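Local atomic coordinates of prolyl 4-hydroxylase (Phytophthora capsici LT1534, PDB entry 6IUQ), a protein that probably hydroxylates prolyl residues at their 4-position, using a bound iron(II) ion, molecular oxygen and 2-oxoglutarate as its family does. Residues V39-F44 with M202-L207; H115-L120 with L132-S137; L143-G148 with E223-T228. All blocks are in the same frame, centred on the assembly; numbering follows the deposited sequence.

Interaction 1: residues V39-F44 with M202-L207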
ATOM      1  N   VAL A  39       6.897  -7.697   4.479  1.00 16.44           N
ATOM      2  CA  VAL A  39       5.981  -8.769   4.117  1.00 15.54           C
ATOM      3  C   VAL A  39       5.879  -9.803   5.248  1.00 23.16           C
ATOM      4  O   VAL A  39       6.891 -10.220   5.797  1.00 21.71           O
ATOM      5  CB  VAL A  39       6.436  -9.477   2.839  1.00 20.35           C
ATOM      6  CG1 VAL A  39       5.508 -10.664   2.531  1.00 20.65           C
ATOM      7  CG2 VAL A  39       6.501  -8.478   1.659  1.00 15.63           C
ATOM      8  N   ILE A  40       4.659 -10.193   5.611  1.00 20.52           N
ATOM      9  CA  ILE A  40       4.446 -11.177   6.666  1.00 20.12           C
ATOM     10  C   ILE A  40       3.582 -12.335   6.169  1.00 22.20           C
ATOM     11  O   ILE A  40       2.393 -12.153   5.894  1.00 24.43           O
ATOM     12  CB  ILE A  40       3.760 -10.568   7.892  1.00 22.63           C
ATOM     13  CG1 ILE A  40       4.257  -9.148   8.151  1.00 23.21           C
ATOM     14  CG2 ILE A  40       3.966 -11.461   9.126  1.00 22.16           C
ATOM     15  CD1 ILE A  40       3.662  -8.540   9.394  1.00 27.88           C
ATOM     16  N   ASP A  41       4.179 -13.516   6.053  1.00 16.66           N
ATOM     17  CA  ASP A  41       3.461 -14.688   5.590  1.00 24.08           C
ATOM     18  C   ASP A  41       2.745 -15.367   6.743  1.00 25.90           C
ATOM     19  O   ASP A  41       3.208 -15.309   7.884  1.00 23.71           O
ATOM     20  CB  ASP A  41       4.413 -15.668   4.908  1.00 26.86           C
ATOM     21  CG  ASP A  41       4.826 -15.203   3.516  1.00 30.33           C
ATOM     22  OD1 ASP A  41       3.935 -14.874   2.702  1.00 32.69           O
ATOM     23  OD2 ASP A  41       6.038 -15.157   3.244  1.00 37.30           O
ATOM     24  N   ASP A  42       1.604 -15.976   6.421  1.00 25.93           N
ATOM     25  CA  ASP A  42       0.774 -16.730   7.354  1.00 25.05           C
ATOM     26  C   ASP A  42       0.489 -15.949   8.639  1.00 25.08           C
ATOM     27  O   ASP A  42       0.633 -16.449   9.753  1.00 28.08           O
ATOM     28  CB  ASP A  42       1.432 -18.090   7.641  1.00 21.16           C
ATOM     29  CG  ASP A  42       1.634 -18.899   6.374  1.00 23.24           C
ATOM     30  OD1 ASP A  42       0.623 -19.260   5.723  1.00 28.57           O
ATOM     31  OD2 ASP A  42       2.802 -19.165   6.007  1.00 31.92           O
ATOM     32  N   CYS A  43       0.058 -14.711   8.465  1.00 25.88           N
ATOM     33  CA  CYS A  43      -0.054 -13.780   9.573  1.00 25.89           C
ATOM     34  C   CYS A  43      -1.230 -14.129  10.507  1.00 24.26           C
ATOM     35  O   CYS A  43      -1.031 -14.291  11.701  1.00 29.24           O
ATOM     36  CB  CYS A  43      -0.174 -12.357   9.007  1.00 27.51           C
ATOM     37  SG  CYS A  43      -0.268 -11.050  10.232  1.00 25.51           S
ATOM     38  N   PHE A  44      -2.441 -14.275   9.972  1.00 22.32           N
ATOM     39  CA  PHE A  44      -3.608 -14.554  10.809  1.00 23.92           C
ATOM     40  C   PHE A  44      -3.764 -16.042  11.107  1.00 28.05           C
ATOM     41  O   PHE A  44      -4.400 -16.422  12.095  1.00 28.07           O
ATOM     42  CB  PHE A  44      -4.896 -14.032  10.153  1.00 24.76           C
ATOM     43  CG  PHE A  44      -5.005 -12.534  10.133  1.00 22.45           C
ATOM     44  CD1 PHE A  44      -4.313 -11.788   9.192  1.00 24.06           C
ATOM     45  CD2 PHE A  44      -5.795 -11.870  11.067  1.00 25.80           C
ATOM     46  CE1 PHE A  44      -4.403 -10.380   9.178  1.00 28.17           C
ATOM     47  CE2 PHE A  44      -5.900 -10.461  11.067  1.00 24.78           C
ATOM     48  CZ  PHE A  44      -5.202  -9.719  10.121  1.00 25.13           C
HETATM   49  N   MSE A 202      -2.567 -16.075  -0.094  1.00 26.10           N
HETATM   50  CA  MSE A 202      -3.486 -16.253   1.009  1.00 25.36           C
HETATM   51  C   MSE A 202      -2.783 -16.013   2.345  1.00 27.96           C
HETATM   52  O   MSE A 202      -1.720 -16.582   2.603  1.00 25.97           O
HETATM   53  CB  MSE A 202      -4.079 -17.674   0.961  1.00 31.49           C
HETATM   54  CG  MSE A 202      -5.014 -18.069   2.112  1.00 30.69           C
HETATM   55 SE   MSE A 202      -6.598 -16.954   2.240  1.00 73.44          SE
HETATM   56  CE  MSE A 202      -7.956 -18.249   2.801  1.00 39.57           C
ATOM     57  N   ASP A 203      -3.373 -15.150   3.167  1.00 20.97           N
ATOM     58  CA  ASP A 203      -2.915 -14.907   4.530  1.00 23.62           C
ATOM     59  C   ASP A 203      -1.535 -14.234   4.563  1.00 24.83           C
ATOM     60  O   ASP A 203      -0.805 -14.309   5.555  1.00 26.30           O
ATOM     61  CB  ASP A 203      -2.907 -16.211   5.332  1.00 23.29           C
ATOM     62  CG  ASP A 203      -2.879 -15.967   6.819  1.00 29.41           C
ATOM     63  OD1 ASP A 203      -3.300 -14.857   7.224  1.00 28.49           O
ATOM     64  OD2 ASP A 203      -2.427 -16.861   7.581  1.00 26.61           O
ATOM     65  N   ARG A 204      -1.189 -13.557   3.476  1.00 20.84           N
ATOM     66  CA  ARG A 204      -0.001 -12.720   3.451  1.00 22.17           C
ATOM     67  C   ARG A 204      -0.358 -11.267   3.743  1.00 18.79           C
ATOM     68  O   ARG A 204      -1.299 -10.724   3.170  1.00 21.23           O
ATOM     69  CB  ARG A 204       0.703 -12.827   2.099  1.00 21.77           C
ATOM     70  CG  ARG A 204       1.778 -11.781   1.891  1.00 20.62           C
ATOM     71  CD  ARG A 204       2.515 -12.051   0.596  1.00 23.74           C
ATOM     72  NE  ARG A 204       3.532 -13.089   0.748  1.00 22.78           N
ATOM     73  CZ  ARG A 204       4.250 -13.586  -0.254  1.00 30.80           C
ATOM     74  NH1 ARG A 204       4.052 -13.166  -1.509  1.00 26.12           N
ATOM     75  NH2 ARG A 204       5.170 -14.509  -0.001  1.00 28.62           N
ATOM     76  N   VAL A 205       0.411 -10.649   4.629  1.00 17.18           N
ATOM     77  CA  VAL A 205       0.236  -9.249   4.984  1.00 19.18           C
ATOM     78  C   VAL A 205       1.408  -8.412   4.453  1.00 19.79           C
ATOM     79  O   VAL A 205       2.575  -8.771   4.653  1.00 18.92           O
ATOM     80  CB  VAL A 205       0.114  -9.062   6.535  1.00 18.81           C
ATOM     81  CG1 VAL A 205       0.300  -7.618   6.926  1.00 18.21           C
ATOM     82  CG2 VAL A 205      -1.220  -9.562   7.029  1.00 18.63           C
ATOM     83  N   VAL A 206       1.104  -7.316   3.757  1.00 18.99           N
ATOM     84  CA  VAL A 206       2.132  -6.342   3.387  1.00 14.44           C
ATOM     85  C   VAL A 206       1.854  -5.034   4.121  1.00 17.66           C
ATOM     86  O   VAL A 206       0.722  -4.556   4.134  1.00 18.69           O
ATOM     87  CB  VAL A 206       2.181  -6.076   1.873  1.00 17.65           C
ATOM     88  CG1 VAL A 206       3.381  -5.173   1.531  1.00 19.95           C
ATOM     89  CG2 VAL A 206       2.267  -7.372   1.092  1.00 16.68           C
ATOM     90  N   LEU A 207       2.872  -4.494   4.779  1.00 15.41           N
ATOM     91  CA  LEU A 207       2.798  -3.175   5.379  1.00 15.27           C
ATOM     92  C   LEU A 207       3.757  -2.334   4.604  1.00 18.58           C
ATOM     93  O   LEU A 207       4.869  -2.801   4.311  1.00 13.90           O
ATOM     94  CB  LEU A 207       3.201  -3.160   6.851  1.00 12.87           C
ATOM     95  CG  LEU A 207       2.540  -4.148   7.808  1.00 22.87           C
ATOM     96  CD1 LEU A 207       3.094  -3.958   9.191  1.00 22.83           C
ATOM     97  CD2 LEU A 207       1.029  -3.988   7.806  1.00 19.08           C
TER
HETATM   98  O   HOH W   1      -1.815 -19.344   6.824  1.00 28.51           O
HETATM   99  O   HOH W   2       0.883 -16.421   3.829  1.00 31.29           O
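Asp203 meets the loop 41-44 with both its backbone and its side chain. Asp203 O accepts Cys43 N at 3.1 Å, while Asp203 OD1 receives Phe44 N at 2.9 Å through its syn lone pair. CG lies anti to the backbone N (chi1 -162°), and this puts the carboxylate beside the N-H groups of Phe44 and Gly45. Asp203 OD2 accepts Gly45 N, and a water donating to it and to Asp42 OD1 probably eases the approach of the two carboxylates.

Arg204, bent at chi3 (-81°), comes side-on to Asp41. Its NE at 2.7 Å and NH2 at 3.0 Å both bind the single oxygen Asp41 OD1, the planes 41° apart; NH1 turns to Ala199 O.

Val205 forms an antiparallel hydrogen-bonded pair with Ile40: Ile40 N reaches Val205 O at 2.7 Å and Val205 N reaches Ile40 O at 2.8 Å. Val205 CG2 presses on Cys43 CB (3.6 Å) and touches the Phe44 ring edge at CE1.

Strand 37-40, outermost in the main antiparallel sheet, here joins strand 204-209 and leaves through the loop to helix 46-61. Past the ladder, Asp203 takes loop N-H groups with carbonyl and carboxylate; those of Phe44 and Gly45 probably help keep it ionised.

Interaction 2: residues H115-L120 with L132-S137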
ATOM      1  N   HIS A 115     -12.543  -3.574  14.790  1.00 24.52           N
ATOM      2  CA  HIS A 115     -12.386  -3.065  16.146  1.00 22.36           C
ATOM      3  C   HIS A 115     -11.068  -3.458  16.789  1.00 23.13           C
ATOM      4  O   HIS A 115     -10.695  -2.947  17.842  1.00 24.35           O
ATOM      5  CB  HIS A 115     -13.547  -3.558  17.023  1.00 26.24           C
ATOM      6  CG  HIS A 115     -14.822  -2.805  16.799  1.00 31.59           C
ATOM      7  ND1 HIS A 115     -15.921  -3.363  16.186  1.00 35.41           N
ATOM      8  CD2 HIS A 115     -15.163  -1.527  17.099  1.00 26.47           C
ATOM      9  CE1 HIS A 115     -16.891  -2.465  16.130  1.00 34.03           C
ATOM     10  NE2 HIS A 115     -16.454  -1.344  16.674  1.00 28.13           N
ATOM     11  N   SER A 116     -10.357  -4.377  16.165  1.00 23.69           N
ATOM     12  CA  SER A 116      -9.067  -4.781  16.701  1.00 26.86           C
ATOM     13  C   SER A 116      -8.062  -3.626  16.693  1.00 26.24           C
ATOM     14  O   SER A 116      -8.007  -2.834  15.748  1.00 27.23           O
ATOM     15  CB  SER A 116      -8.518  -5.967  15.911  1.00 26.62           C
ATOM     16  OG  SER A 116      -7.136  -6.094  16.144  1.00 29.03           O
ATOM     17  N   THR A 117      -7.276  -3.520  17.756  1.00 25.08           N
ATOM     18  CA  THR A 117      -6.249  -2.487  17.835  1.00 28.21           C
ATOM     19  C   THR A 117      -4.843  -3.057  17.931  1.00 25.85           C
ATOM     20  O   THR A 117      -3.907  -2.332  18.300  1.00 26.38           O
ATOM     21  CB  THR A 117      -6.443  -1.572  19.053  1.00 31.60           C
ATOM     22  OG1 THR A 117      -6.407  -2.364  20.249  1.00 30.69           O
ATOM     23  CG2 THR A 117      -7.743  -0.813  18.953  1.00 25.27           C
ATOM     24  N   GLU A 118      -4.693  -4.345  17.623  1.00 24.49           N
ATOM     25  CA  GLU A 118      -3.394  -5.010  17.756  1.00 24.44           C
ATOM     26  C   GLU A 118      -2.355  -4.336  16.865  1.00 26.16           C
ATOM     27  O   GLU A 118      -1.240  -4.037  17.306  1.00 29.53           O
ATOM     28  CB  GLU A 118      -3.515  -6.497  17.423  1.00 25.55           C
ATOM     29  CG  GLU A 118      -3.757  -7.368  18.659  1.00 33.68           C
ATOM     30  CD  GLU A 118      -5.058  -7.018  19.377  1.00 40.86           C
ATOM     31  OE1 GLU A 118      -6.083  -6.800  18.683  1.00 37.21           O
ATOM     32  OE2 GLU A 118      -5.059  -6.956  20.632  1.00 45.06           O
ATOM     33  N   LEU A 119      -2.748  -4.053  15.628  1.00 15.39           N
ATOM     34  CA  LEU A 119      -1.873  -3.403  14.681  1.00 24.85           C
ATOM     35  C   LEU A 119      -1.470  -2.021  15.174  1.00 26.76           C
ATOM     36  O   LEU A 119      -0.293  -1.685  15.196  1.00 24.06           O
ATOM     37  CB  LEU A 119      -2.567  -3.323  13.326  1.00 28.39           C
ATOM     38  CG  LEU A 119      -1.794  -2.939  12.072  1.00 32.46           C
ATOM     39  CD1 LEU A 119      -0.441  -3.667  11.988  1.00 32.14           C
ATOM     40  CD2 LEU A 119      -2.675  -3.285  10.888  1.00 26.30           C
ATOM     41  N   LEU A 120      -2.459  -1.234  15.594  1.00 26.08           N
ATOM     42  CA  LEU A 120      -2.210   0.094  16.137  1.00 24.74           C
ATOM     43  C   LEU A 120      -1.295   0.035  17.347  1.00 23.02           C
ATOM     44  O   LEU A 120      -0.417   0.869  17.479  1.00 26.19           O
ATOM     45  CB  LEU A 120      -3.535   0.783  16.507  1.00 27.96           C
ATOM     46  CG  LEU A 120      -4.249   1.503  15.355  1.00 26.31           C
ATOM     47  CD1 LEU A 120      -5.645   1.947  15.740  1.00 26.42           C
ATOM     48  CD2 LEU A 120      -3.434   2.708  14.938  1.00 25.44           C
ATOM     49  N   LEU A 132       0.383   7.531  15.178  1.00 21.28           N
ATOM     50  CA  LEU A 132      -0.831   6.930  14.638  1.00 24.66           C
ATOM     51  C   LEU A 132      -2.016   7.151  15.585  1.00 26.88           C
ATOM     52  O   LEU A 132      -1.849   7.332  16.788  1.00 29.76           O
ATOM     53  CB  LEU A 132      -0.616   5.435  14.369  1.00 16.93           C
ATOM     54  CG  LEU A 132       0.497   5.109  13.373  1.00 23.04           C
ATOM     55  CD1 LEU A 132       0.691   3.609  13.259  1.00 24.47           C
ATOM     56  CD2 LEU A 132       0.249   5.743  11.987  1.00 19.27           C
ATOM     57  N   GLN A 133      -3.214   7.135  15.025  1.00 30.36           N
ATOM     58  CA  GLN A 133      -4.399   7.495  15.771  1.00 29.85           C
ATOM     59  C   GLN A 133      -5.339   6.315  16.016  1.00 30.54           C
ATOM     60  O   GLN A 133      -5.613   5.520  15.114  1.00 25.35           O
ATOM     61  CB  GLN A 133      -5.145   8.601  15.033  1.00 35.90           C
ATOM     62  CG  GLN A 133      -4.313   9.848  14.703  1.00 32.98           C
ATOM     63  CD  GLN A 133      -4.045  10.691  15.919  1.00 35.22           C
ATOM     64  OE1 GLN A 133      -2.929  10.718  16.442  1.00 44.44           O
ATOM     65  NE2 GLN A 133      -5.074  11.377  16.396  1.00 37.59           N
ATOM     66  N   PHE A 134      -5.857   6.231  17.238  1.00 32.27           N
ATOM     67  CA  PHE A 134      -6.760   5.165  17.623  1.00 24.39           C
ATOM     68  C   PHE A 134      -8.228   5.444  17.294  1.00 30.12           C
ATOM     69  O   PHE A 134      -9.055   4.528  17.249  1.00 24.99           O
ATOM     70  CB  PHE A 134      -6.597   4.887  19.102  1.00 25.52           C
ATOM     71  CG  PHE A 134      -5.350   4.113  19.432  1.00 29.58           C
ATOM     72  CD1 PHE A 134      -4.161   4.768  19.696  1.00 29.93           C
ATOM     73  CD2 PHE A 134      -5.371   2.726  19.478  1.00 23.65           C
ATOM     74  CE1 PHE A 134      -3.007   4.057  20.013  1.00 30.34           C
ATOM     75  CE2 PHE A 134      -4.218   2.006  19.790  1.00 27.85           C
ATOM     76  CZ  PHE A 134      -3.036   2.667  20.055  1.00 27.60           C
ATOM     77  N   SER A 135      -8.552   6.701  17.038  1.00 27.87           N
ATOM     78  CA  SER A 135      -9.932   7.063  16.773  1.00 29.24           C
ATOM     79  C   SER A 135     -10.435   6.324  15.538  1.00 29.66           C
ATOM     80  O   SER A 135      -9.673   6.081  14.606  1.00 35.57           O
ATOM     81  CB  SER A 135     -10.068   8.582  16.601  1.00 26.87           C
ATOM     82  OG  SER A 135     -11.311   8.900  15.998  1.00 38.29           O
ATOM     83  N   THR A 136     -11.712   5.966  15.525  1.00 26.85           N
ATOM     84  CA  THR A 136     -12.248   5.175  14.429  1.00 29.69           C
ATOM     85  C   THR A 136     -12.349   6.024  13.179  1.00 38.84           C
ATOM     86  O   THR A 136     -12.541   5.508  12.076  1.00 42.58           O
ATOM     87  CB  THR A 136     -13.633   4.573  14.755  1.00 34.07           C
ATOM     88  OG1 THR A 136     -14.511   5.598  15.233  1.00 40.05           O
ATOM     89  CG2 THR A 136     -13.519   3.469  15.808  1.00 32.20           C
ATOM     90  N   SER A 137     -12.214   7.331  13.364  1.00 38.85           N
ATOM     91  CA  SER A 137     -12.237   8.276  12.257  1.00 46.49           C
ATOM     92  C   SER A 137     -10.933   8.225  11.465  1.00 46.44           C
ATOM     93  O   SER A 137     -10.901   8.597  10.289  1.00 47.65           O
ATOM     94  CB  SER A 137     -12.477   9.700  12.776  1.00 48.86           C
ATOM     95  OG  SER A 137     -13.802   9.843  13.258  1.00 60.03           O
TER
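Thr117 stands at the edge of the Phe134 ring, near its plane, with Thr117 CB 4.3 Å from Phe134 CE2. It occupies the N-cap position of helix 118-126, yet its hydroxyl makes no capping bond; Thr117 OG1 pairs instead with Gln121 NE2, one turn further on. What it offers the aromatic is therefore its carbon framework.

Leu120 does most of the work. Its CB packs against Phe134 CE2 at 3.6 Å, and the two side chains run past each other in opposite directions. With CG swung to the side of the backbone N (chi1 -84°), both methyls reach across to the loop: Leu120 CD1 meets Phe134 CD2 at 3.8 Å, and Leu120 CD2 rests 4.0 Å from Leu132 CB. Each methyl also lies close to the carbonyl of Gln133, Leu120 CD2 being 3.6 Å from Gln133 O. The leucine is thus held by three consecutive residues of the loop and is itself buried, whereas Phe134 lies at the surface and lids it. Thr124, on the next turn, touches both Leu132 and Phe134 and extends the same strip of helix.

Beyond the contact, Ser135 OG accepts Ser137 N, forming an ST turn. This is a helix-loop-strand connection: helix 118-126 is packed by apolar groups against the chain that doubles back along it before entering strand 139-146 of the main sheet.

Interaction 3: residues L143-G148 with E223-T228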
ATOM      1  N   LEU A 143     -12.619  -3.307   1.561  1.00 30.23           N
ATOM      2  CA  LEU A 143     -12.618  -4.595   0.886  1.00 28.88           C
ATOM      3  C   LEU A 143     -12.628  -4.381  -0.620  1.00 34.31           C
ATOM      4  O   LEU A 143     -13.317  -3.497  -1.118  1.00 30.96           O
ATOM      5  CB  LEU A 143     -13.819  -5.435   1.304  1.00 30.88           C
ATOM      6  CG  LEU A 143     -14.046  -5.612   2.802  1.00 35.90           C
ATOM      7  CD1 LEU A 143     -15.263  -6.487   3.040  1.00 32.46           C
ATOM      8  CD2 LEU A 143     -12.808  -6.208   3.459  1.00 36.07           C
ATOM      9  N   GLN A 144     -11.857  -5.186  -1.344  1.00 33.80           N
ATOM     10  CA  GLN A 144     -11.771  -5.039  -2.786  1.00 32.41           C
ATOM     11  C   GLN A 144     -11.817  -6.375  -3.505  1.00 34.94           C
ATOM     12  O   GLN A 144     -11.074  -7.297  -3.171  1.00 32.94           O
ATOM     13  CB  GLN A 144     -10.497  -4.302  -3.179  1.00 34.68           C
ATOM     14  CG  GLN A 144     -10.292  -4.229  -4.682  1.00 47.13           C
ATOM     15  CD  GLN A 144      -9.087  -3.408  -5.083  1.00 46.12           C
ATOM     16  OE1 GLN A 144      -8.008  -3.953  -5.331  1.00 52.38           O
ATOM     17  NE2 GLN A 144      -9.263  -2.090  -5.157  1.00 46.28           N
ATOM     18  N   ARG A 145     -12.705  -6.473  -4.492  1.00 36.15           N
ATOM     19  CA  ARG A 145     -12.722  -7.614  -5.394  1.00 38.83           C
ATOM     20  C   ARG A 145     -12.323  -7.143  -6.786  1.00 41.93           C
ATOM     21  O   ARG A 145     -12.870  -6.172  -7.312  1.00 41.85           O
ATOM     22  CB  ARG A 145     -14.102  -8.279  -5.422  1.00 42.64           C
ATOM     23  CG  ARG A 145     -14.108  -9.680  -6.038  1.00 48.55           C
ATOM     24  CD  ARG A 145     -15.522 -10.274  -6.113  1.00 46.88           C
ATOM     25  NE  ARG A 145     -16.292  -9.670  -7.190  1.00 54.63           N
ATOM     26  CZ  ARG A 145     -16.400 -10.191  -8.409  1.00 56.66           C
ATOM     27  NH1 ARG A 145     -15.808 -11.349  -8.695  1.00 51.34           N
ATOM     28  NH2 ARG A 145     -17.113  -9.561  -9.332  1.00 53.77           N
ATOM     29  N   ASN A 146     -11.337  -7.816  -7.361  1.00 37.65           N
ATOM     30  CA  ASN A 146     -10.932  -7.575  -8.733  1.00 42.89           C
ATOM     31  C   ASN A 146     -11.323  -8.789  -9.563  1.00 45.98           C
ATOM     32  O   ASN A 146     -10.815  -9.892  -9.336  1.00 39.54           O
ATOM     33  CB  ASN A 146      -9.423  -7.307  -8.814  1.00 43.49           C
ATOM     34  CG  ASN A 146      -8.934  -7.093 -10.238  1.00 50.84           C
ATOM     35  OD1 ASN A 146      -9.723  -7.077 -11.184  1.00 51.76           O
ATOM     36  ND2 ASN A 146      -7.619  -6.920 -10.394  1.00 44.55           N
ATOM     37  N   ALA A 147     -12.229  -8.574 -10.516  1.00 46.08           N
ATOM     38  CA  ALA A 147     -12.778  -9.645 -11.343  1.00 50.78           C
ATOM     39  C   ALA A 147     -11.719 -10.486 -12.043  1.00 55.82           C
ATOM     40  O   ALA A 147     -11.910 -11.694 -12.235  1.00 58.22           O
ATOM     41  CB  ALA A 147     -13.732  -9.056 -12.377  1.00 59.33           C
ATOM     42  N   GLY A 148     -10.606  -9.850 -12.409  1.00 55.30           N
ATOM     43  CA  GLY A 148      -9.550 -10.501 -13.170  1.00 55.70           C
ATOM     44  C   GLY A 148      -9.657 -10.102 -14.620  1.00 64.73           C
ATOM     45  O   GLY A 148      -9.522 -10.913 -15.508  1.00 74.27           O
ATOM     46  N   GLU A 223      -9.751 -14.057 -10.279  1.00 48.61           N
ATOM     47  CA  GLU A 223     -10.436 -13.322  -9.217  1.00 46.33           C
ATOM     48  C   GLU A 223      -9.449 -13.059  -8.074  1.00 43.13           C
ATOM     49  O   GLU A 223      -8.680 -13.943  -7.697  1.00 38.58           O
ATOM     50  CB  GLU A 223     -11.657 -14.097  -8.713  1.00 38.11           C
ATOM     51  CG  GLU A 223     -12.576 -13.283  -7.805  1.00 50.90           C
ATOM     52  CD  GLU A 223     -13.728 -14.104  -7.227  1.00 53.60           C
ATOM     53  OE1 GLU A 223     -13.464 -15.189  -6.659  1.00 49.57           O
ATOM     54  OE2 GLU A 223     -14.894 -13.653  -7.334  1.00 51.84           O
ATOM     55  N   ARG A 224      -9.469 -11.837  -7.550  1.00 35.70           N
ATOM     56  CA  ARG A 224      -8.499 -11.386  -6.553  1.00 37.44           C
ATOM     57  C   ARG A 224      -9.218 -10.600  -5.465  1.00 34.46           C
ATOM     58  O   ARG A 224      -9.854  -9.579  -5.740  1.00 31.78           O
ATOM     59  CB  ARG A 224      -7.402 -10.522  -7.210  1.00 34.57           C
ATOM     60  CG  ARG A 224      -6.260 -10.001  -6.298  1.00 32.35           C
ATOM     61  CD  ARG A 224      -5.543  -8.835  -7.011  1.00 33.29           C
ATOM     62  NE  ARG A 224      -4.240  -8.421  -6.480  1.00 26.50           N
ATOM     63  CZ  ARG A 224      -4.029  -7.258  -5.861  1.00 34.68           C
ATOM     64  NH1 ARG A 224      -5.041  -6.414  -5.679  1.00 26.05           N
ATOM     65  NH2 ARG A 224      -2.812  -6.931  -5.420  1.00 29.92           N
ATOM     66  N   TYR A 225      -9.131 -11.094  -4.234  1.00 33.90           N
ATOM     67  CA  TYR A 225      -9.652 -10.378  -3.074  1.00 29.19           C
ATOM     68  C   TYR A 225      -8.507  -9.807  -2.262  1.00 30.56           C
ATOM     69  O   TYR A 225      -7.466 -10.456  -2.095  1.00 28.67           O
ATOM     70  CB  TYR A 225     -10.482 -11.292  -2.184  1.00 30.36           C
ATOM     71  CG  TYR A 225     -11.907 -11.532  -2.620  1.00 38.10           C
ATOM     72  CD1 TYR A 225     -12.922 -10.649  -2.262  1.00 34.47           C
ATOM     73  CD2 TYR A 225     -12.250 -12.659  -3.353  1.00 32.69           C
ATOM     74  CE1 TYR A 225     -14.228 -10.874  -2.638  1.00 35.08           C
ATOM     75  CE2 TYR A 225     -13.558 -12.896  -3.734  1.00 33.05           C
ATOM     76  CZ  TYR A 225     -14.543 -12.002  -3.372  1.00 41.72           C
ATOM     77  OH  TYR A 225     -15.854 -12.229  -3.742  1.00 45.45           O
ATOM     78  N   VAL A 226      -8.700  -8.590  -1.760  1.00 25.30           N
ATOM     79  CA  VAL A 226      -7.737  -7.990  -0.858  1.00 26.12           C
ATOM     80  C   VAL A 226      -8.449  -7.155   0.203  1.00 25.32           C
ATOM     81  O   VAL A 226      -9.450  -6.499  -0.066  1.00 29.97           O
ATOM     82  CB  VAL A 226      -6.700  -7.132  -1.623  1.00 28.73           C
ATOM     83  CG1 VAL A 226      -7.388  -6.069  -2.480  1.00 28.98           C
ATOM     84  CG2 VAL A 226      -5.729  -6.504  -0.644  1.00 22.44           C
ATOM     85  N   LEU A 227      -7.949  -7.209   1.427  1.00 24.42           N
ATOM     86  CA  LEU A 227      -8.481  -6.385   2.502  1.00 23.61           C
ATOM     87  C   LEU A 227      -7.442  -5.327   2.814  1.00 21.87           C
ATOM     88  O   LEU A 227      -6.284  -5.645   3.033  1.00 22.81           O
ATOM     89  CB  LEU A 227      -8.813  -7.252   3.723  1.00 25.66           C
ATOM     90  CG  LEU A 227      -9.315  -6.657   5.036  1.00 27.11           C
ATOM     91  CD1 LEU A 227     -10.185  -7.715   5.745  1.00 25.86           C
ATOM     92  CD2 LEU A 227      -8.168  -6.219   5.942  1.00 20.22           C
ATOM     93  N   THR A 228      -7.843  -4.064   2.814  1.00 23.90           N
ATOM     94  CA  THR A 228      -6.903  -2.982   3.084  1.00 23.49           C
ATOM     95  C   THR A 228      -7.246  -2.233   4.359  1.00 21.44           C
ATOM     96  O   THR A 228      -8.376  -1.843   4.557  1.00 24.17           O
ATOM     97  CB  THR A 228      -6.866  -1.967   1.929  1.00 21.05           C
ATOM     98  OG1 THR A 228      -6.634  -2.655   0.701  1.00 24.90           O
ATOM     99  CG2 THR A 228      -5.761  -0.933   2.157  1.00 25.66           C
TER
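Gln144 and Val226 form a hydrogen-bonded antiparallel pair: Gln144 N gives to Val226 O at 3.0 Å, and Val226 N returns the bond to Gln144 O at 3.0 Å. Two residues along, Asn146 and Arg224 repeat the exchange, with Asn146 N to Arg224 O at 2.8 Å and Arg224 N to Asn146 O at 3.0 Å. The alternate residues, Leu143, Arg145, Tyr225 and Leu227, turn their backbone groups outward: Leu143 bonds to Val96 and Arg145 to Phe94, while Leu227 bonds to Leu172 and Tyr225 N is taken by Asn175 OD1.

Arg145 NH1 forms a salt bridge with Glu223 OE2 at 2.8 Å, using the anti lone pair; guanidinium and carboxylate stand almost perpendicular, 86° apart. The other oxygen, Glu223 OE1, is held by Arg57, so the carboxylate sits between two arginines. To get there Arg145 first lays its CG over one face of the Tyr225 ring, a CH-pi contact of 3.8 Å from Arg145 CG to the ring centroid, then bends at chi3 (75°).

On the other face of the sheet, Gln144 stretches out beside Val226 CG1, and its NE2 is bound by Glu95. Arg224 NE makes a weak bond to Gly184 O. Where the strand ends, Asn146 OD1 accepts Gly148 N at 3.2 Å from above the amide plane, closing an Asx turn.

The face with Leu143, Arg145, Tyr225 and Leu227 backs onto helices 46-61 and 108-115, with Leu143 CD2 against Leu227 CD1 on the side of Leu110. Gln144 lies on the opposite face, its side chain about 8 Å from the iron, and the two strands run between strand 94-97 and strand 166-173 of the main sheet.

In the fold
Interactions 1 and 3 belong to the same antiparallel sheet, which contributes to the double-stranded beta-helix core: 39-44 with 202-207 joins the outermost strand 37-40 to its neighbour, while 143-148 with 223-228 pairs strands that both have partners on either side. Their centres lie about 15 Å apart. Both are largely buried and combine backbone pairing with an arginine-carboxylate bridge, but interaction 1 passes into a loop bridged by two waters, whereas interaction 3 keeps its ladder for four residues. Helix 46-61 flanks both. Interaction 2 is different: partly surface, smaller and apolar across its gap, it fastens helix 118-126 to the chain feeding strand 139-146.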